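Local coordinates for N-acetylgalactosaminyltransferase 7 (Homo sapiens, PDB 6IWR), which belongs to the polypeptide GalNAc transferase family and joins a GT-A glycosyltransferase domain to a ricin-type beta-trefoil lectin domain, at residues G294-W302 with W413-R424. Residues are numbered along the deposited sequence; the frame is centred on the assembly and turned at random.
Sequences GAWDWSMLW and WDEYKDYFYASR
W296 passes W413 obliquely, NE1 3.8 Å from CZ2; its CG, set between backbone N and carbonyl carbon (chi1 58°), puts the pyrrole side there. D297 starts a type I turn ending at M300, and three hydrogen bonds converge on its OD1, tying the carboxylate to the loop: S299 N, an Asx turn, and S299 OG meet it from one face of the carboxylate plane, L301 N from the opposite face. W298 drives the edge of its six-membered ring into one face of W413 in an offset edge-to-face pair, planes at 78° and CE3 3.3 Å from CZ3; its CZ3 meets Y416 CD2 at 3.8 Å. The aromatic cluster of W296, W298, W413 and Y416 ties strand 292-296 and its hairpin loop, within the glycosyltransferase family 2 region, to residues 413-416, while helix 417-423 is met through F420 and S423. M454 of helix 450-457 packs on three of these rings, and W298 NE1 hydrogen-bonds to Y465 O. S423 OG, hydrogen-bonded to Y419 O, lies 3.5 Å from W298 CB. The O of W298 receives a CA-H...O contact from F420 CA at 3.1 Å. S299 O accepts a hydrogen bond from R424 NH1 (2.9 Å, 151° at the hydrogen), nearly in the guanidinium plane, and lies at the edge of the F420 ring, 3.4 Å from CE1. M300, bent at chi3, brings CE to 3.6 Å from W413 CZ2, while L301 CD2 brushes the guanidinium edge of R424.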
loop_
_atom_site.group_PDB
_atom_site.type_symbol
_atom_site.label_atom_id
_atom_site.label_comp_id
_atom_site.label_asym_id
_atom_site.label_seq_id
_atom_site.Cartn_x
_atom_site.Cartn_y
_atom_site.Cartn_z
ATOM N N GLY A 294 -8.639 -9.361 24.812
ATOM C CA GLY A 294 -8.427 -9.929 23.486
ATOM C C GLY A 294 -9.676 -10.629 22.966
ATOM O O GLY A 294 -10.401 -11.292 23.716
ATOM N N ALA A 295 -9.898 -10.498 21.663
ATOM C CA ALA A 295 -11.123 -10.950 21.026
ATOM C C ALA A 295 -10.796 -11.334 19.582
ATOM O O ALA A 295 -9.627 -11.473 19.206
ATOM C CB ALA A 295 -12.204 -9.863 21.131
ATOM N N TRP A 296 -11.839 -11.488 18.768
ATOM C CA TRP A 296 -11.709 -11.903 17.382
ATOM C C TRP A 296 -13.029 -11.613 16.691
ATOM O O TRP A 296 -14.063 -11.490 17.343
ATOM C CB TRP A 296 -11.365 -13.391 17.285
ATOM C CG TRP A 296 -12.395 -14.222 17.956
ATOM C CD1 TRP A 296 -13.549 -14.689 17.402
ATOM C CD2 TRP A 296 -12.396 -14.659 19.321
ATOM N NE1 TRP A 296 -14.271 -15.397 18.332
ATOM C CE2 TRP A 296 -13.588 -15.398 19.521
ATOM C CE3 TRP A 296 -11.506 -14.505 20.389
ATOM C CZ2 TRP A 296 -13.920 -15.974 20.750
ATOM C CZ3 TRP A 296 -11.828 -15.080 21.610
ATOM C CH2 TRP A 296 -13.029 -15.811 21.778
ATOM N N ASP A 297 -12.983 -11.487 15.367
ATOM C CA ASP A 297 -14.184 -11.501 14.541
ATOM C C ASP A 297 -14.375 -12.932 14.028
ATOM O O ASP A 297 -13.565 -13.817 14.306
ATOM C CB ASP A 297 -14.091 -10.442 13.427
ATOM C CG ASP A 297 -13.087 -10.804 12.321
ATOM O OD1 ASP A 297 -12.729 -11.995 12.175
ATOM O OD2 ASP A 297 -12.657 -9.882 11.574
ATOM N N TRP A 298 -15.425 -13.176 13.252
ATOM C CA TRP A 298 -15.788 -14.546 12.904
ATOM C C TRP A 298 -15.030 -15.100 11.699
ATOM O O TRP A 298 -15.268 -16.250 11.300
ATOM C CB TRP A 298 -17.303 -14.615 12.732
ATOM C CG TRP A 298 -17.875 -14.150 14.015
ATOM C CD1 TRP A 298 -18.437 -12.931 14.288
ATOM C CD2 TRP A 298 -17.827 -14.853 15.259
ATOM N NE1 TRP A 298 -18.783 -12.855 15.622
ATOM C CE2 TRP A 298 -18.414 -14.022 16.235
ATOM C CE3 TRP A 298 -17.345 -16.114 15.642
ATOM C CZ2 TRP A 298 -18.539 -14.407 17.552
ATOM C CZ3 TRP A 298 -17.485 -16.506 16.958
ATOM C CH2 TRP A 298 -18.064 -15.652 17.899
ATOM N N SER A 299 -14.114 -14.322 11.131
ATOM C CA SER A 299 -13.056 -14.862 10.284
ATOM C C SER A 299 -11.835 -15.254 11.099
ATOM O O SER A 299 -10.867 -15.792 10.541
ATOM C CB SER A 299 -12.658 -13.854 9.206
ATOM O OG SER A 299 -12.783 -12.543 9.704
ATOM N N MET A 300 -11.888 -15.003 12.407
ATOM C CA MET A 300 -10.834 -15.332 13.357
ATOM C C MET A 300 -9.631 -14.401 13.223
ATOM O O MET A 300 -8.498 -14.802 13.476
ATOM C CB MET A 300 -10.394 -16.793 13.246
ATOM C CG MET A 300 -9.676 -17.246 14.504
ATOM S SD MET A 300 -9.101 -18.955 14.561
ATOM C CE MET A 300 -10.375 -19.760 15.501
ATOM N N LEU A 301 -9.866 -13.156 12.829
ATOM C CA LEU A 301 -8.842 -12.133 12.925
ATOM C C LEU A 301 -8.812 -11.563 14.340
ATOM O O LEU A 301 -9.855 -11.267 14.934
ATOM C CB LEU A 301 -9.093 -11.016 11.918
ATOM C CG LEU A 301 -9.077 -11.513 10.476
ATOM C CD1 LEU A 301 -9.229 -10.320 9.560
ATOM C CD2 LEU A 301 -7.810 -12.344 10.174
ATOM N N TRP A 302 -7.605 -11.424 14.868
ATOM C CA TRP A 302 -7.390 -10.849 16.181
ATOM C C TRP A 302 -7.987 -9.447 16.286
ATOM O O TRP A 302 -7.818 -8.629 15.384
ATOM C CB TRP A 302 -5.885 -10.815 16.437
ATOM C CG TRP A 302 -5.495 -9.963 17.557
ATOM C CD1 TRP A 302 -4.973 -8.702 17.485
ATOM C CD2 TRP A 302 -5.596 -10.286 18.943
ATOM N NE1 TRP A 302 -4.740 -8.230 18.750
ATOM C CE2 TRP A 302 -5.119 -9.183 19.661
ATOM C CE3 TRP A 302 -6.041 -11.407 19.649
ATOM C CZ2 TRP A 302 -5.074 -9.162 21.044
ATOM C CZ3 TRP A 302 -5.996 -11.382 21.026
ATOM C CH2 TRP A 302 -5.515 -10.266 21.707
ATOM N N TRP A 413 -14.942 -24.698 18.278
ATOM C CA TRP A 413 -16.045 -23.748 18.140
ATOM C C TRP A 413 -17.425 -24.390 18.083
ATOM O O TRP A 413 -18.420 -23.657 18.039
ATOM C CB TRP A 413 -15.887 -22.889 16.886
ATOM C CG TRP A 413 -14.941 -21.747 17.000
ATOM C CD1 TRP A 413 -13.855 -21.647 17.835
ATOM C CD2 TRP A 413 -14.982 -20.524 16.243
ATOM N NE1 TRP A 413 -13.216 -20.438 17.641
ATOM C CE2 TRP A 413 -13.880 -19.733 16.667
ATOM C CE3 TRP A 413 -15.837 -20.023 15.252
ATOM C CZ2 TRP A 413 -13.621 -18.466 16.138
ATOM C CZ3 TRP A 413 -15.577 -18.769 14.726
ATOM C CH2 TRP A 413 -14.473 -18.003 15.168
ATOM N N ASP A 414 -17.519 -25.715 18.060
ATOM C CA ASP A 414 -18.813 -26.375 17.969
ATOM C C ASP A 414 -19.727 -25.731 16.934
ATOM O O ASP A 414 -19.341 -25.554 15.772
ATOM C CB ASP A 414 -19.534 -26.375 19.311
ATOM C CG ASP A 414 -18.672 -26.898 20.431
ATOM O OD1 ASP A 414 -17.763 -27.702 20.147
ATOM O OD2 ASP A 414 -18.893 -26.480 21.593
ATOM N N GLU A 415 -20.945 -25.379 17.359
ATOM C CA GLU A 415 -21.966 -24.894 16.443
ATOM C C GLU A 415 -21.486 -23.589 15.841
ATOM O O GLU A 415 -21.948 -23.172 14.772
ATOM C CB GLU A 415 -23.322 -24.714 17.143
ATOM C CG GLU A 415 -23.294 -24.093 18.538
ATOM C CD GLU A 415 -23.654 -25.100 19.625
ATOM O OE1 GLU A 415 -24.319 -24.712 20.623
ATOM O OE2 GLU A 415 -23.280 -26.283 19.463
ATOM N N TYR A 416 -20.547 -22.935 16.512
ATOM C CA TYR A 416 -20.071 -21.674 15.974
ATOM C C TYR A 416 -19.236 -21.839 14.719
ATOM O O TYR A 416 -18.970 -20.826 14.065
ATOM C CB TYR A 416 -19.289 -20.908 17.034
ATOM C CG TYR A 416 -20.195 -20.221 18.020
ATOM C CD1 TYR A 416 -20.921 -20.957 18.966
ATOM C CD2 TYR A 416 -20.344 -18.836 18.001
ATOM C CE1 TYR A 416 -21.770 -20.321 19.867
ATOM C CE2 TYR A 416 -21.182 -18.196 18.884
ATOM C CZ TYR A 416 -21.894 -18.943 19.819
ATOM O OH TYR A 416 -22.735 -18.302 20.712
ATOM N N LYS A 417 -18.840 -23.069 14.342
ATOM C CA LYS A 417 -18.120 -23.205 13.076
ATOM C C LYS A 417 -18.909 -22.586 11.924
ATOM O O LYS A 417 -18.308 -21.990 11.026
ATOM C CB LYS A 417 -17.751 -24.667 12.759
ATOM C CG LYS A 417 -18.837 -25.726 12.778
ATOM C CD LYS A 417 -18.223 -27.120 12.547
ATOM C CE LYS A 417 -18.139 -27.978 13.836
ATOM N NZ LYS A 417 -18.250 -29.444 13.495
ATOM N N ASP A 418 -20.246 -22.661 11.963
ATOM C CA ASP A 418 -21.085 -22.052 10.925
ATOM C C ASP A 418 -20.750 -20.582 10.705
ATOM O O ASP A 418 -20.741 -20.105 9.561
ATOM C CB ASP A 418 -22.569 -22.177 11.290
ATOM C CG ASP A 418 -23.016 -23.606 11.438
ATOM O OD1 ASP A 418 -22.261 -24.512 11.025
ATOM O OD2 ASP A 418 -24.119 -23.811 11.988
ATOM N N TYR A 419 -20.515 -19.831 11.784
ATOM C CA TYR A 419 -20.173 -18.423 11.604
ATOM C C TYR A 419 -18.821 -18.271 10.913
ATOM O O TYR A 419 -18.650 -17.395 10.058
ATOM C CB TYR A 419 -20.201 -17.696 12.952
ATOM C CG TYR A 419 -21.543 -17.831 13.622
ATOM C CD1 TYR A 419 -22.674 -17.313 13.017
ATOM C CD2 TYR A 419 -21.690 -18.519 14.818
ATOM C CE1 TYR A 419 -23.904 -17.447 13.572
ATOM C CE2 TYR A 419 -22.929 -18.657 15.398
ATOM C CZ TYR A 419 -24.036 -18.113 14.768
ATOM O OH TYR A 419 -25.292 -18.231 15.318
ATOM N N PHE A 420 -17.850 -19.118 11.249
ATOM C CA PHE A 420 -16.551 -19.008 10.597
ATOM C C PHE A 420 -16.661 -19.308 9.101
ATOM O O PHE A 420 -16.043 -18.622 8.270
ATOM C CB PHE A 420 -15.544 -19.938 11.266
ATOM C CG PHE A 420 -14.227 -19.961 10.576
ATOM C CD1 PHE A 420 -13.306 -18.938 10.760
ATOM C CD2 PHE A 420 -13.920 -20.981 9.702
ATOM C CE1 PHE A 420 -12.093 -18.957 10.086
ATOM C CE2 PHE A 420 -12.722 -20.997 9.024
ATOM C CZ PHE A 420 -11.812 -19.991 9.214
ATOM N N TYR A 421 -17.466 -20.316 8.738
ATOM C CA TYR A 421 -17.640 -20.706 7.343
ATOM C C TYR A 421 -18.467 -19.701 6.535
ATOM O O TYR A 421 -18.228 -19.556 5.327
ATOM C CB TYR A 421 -18.250 -22.101 7.294
ATOM C CG TYR A 421 -17.285 -23.186 7.712
ATOM C CD1 TYR A 421 -15.948 -23.132 7.323
ATOM C CD2 TYR A 421 -17.703 -24.261 8.485
ATOM C CE1 TYR A 421 -15.051 -24.108 7.691
ATOM C CE2 TYR A 421 -16.808 -25.253 8.869
ATOM C CZ TYR A 421 -15.484 -25.169 8.459
ATOM O OH TYR A 421 -14.588 -26.146 8.829
ATOM N N ALA A 422 -19.417 -18.999 7.167
ATOM C CA ALA A 422 -20.065 -17.861 6.519
ATOM C C ALA A 422 -19.079 -16.729 6.245
ATOM O O ALA A 422 -19.174 -16.066 5.204
ATOM C CB ALA A 422 -21.221 -17.337 7.373
ATOM N N SER A 423 -18.127 -16.498 7.158
ATOM C CA SER A 423 -17.122 -15.469 6.916
ATOM C C SER A 423 -16.114 -15.910 5.871
ATOM O O SER A 423 -15.694 -15.094 5.051
ATOM C CB SER A 423 -16.404 -15.105 8.213
ATOM O OG SER A 423 -17.326 -14.719 9.210
ATOM N N ARG A 424 -15.720 -17.180 5.878
ATOM C CA ARG A 424 -14.701 -17.697 4.962
ATOM C C ARG A 424 -15.219 -18.981 4.330
ATOM O O ARG A 424 -14.753 -20.085 4.642
ATOM C CB ARG A 424 -13.371 -17.920 5.693
ATOM C CG ARG A 424 -12.995 -16.742 6.566
ATOM C CD ARG A 424 -11.662 -16.923 7.281
ATOM N NE ARG A 424 -10.579 -16.505 6.397
ATOM C CZ ARG A 424 -9.631 -15.640 6.734
ATOM N NH1 ARG A 424 -9.604 -15.122 7.967
ATOM N NH2 ARG A 424 -8.705 -15.324 5.836
#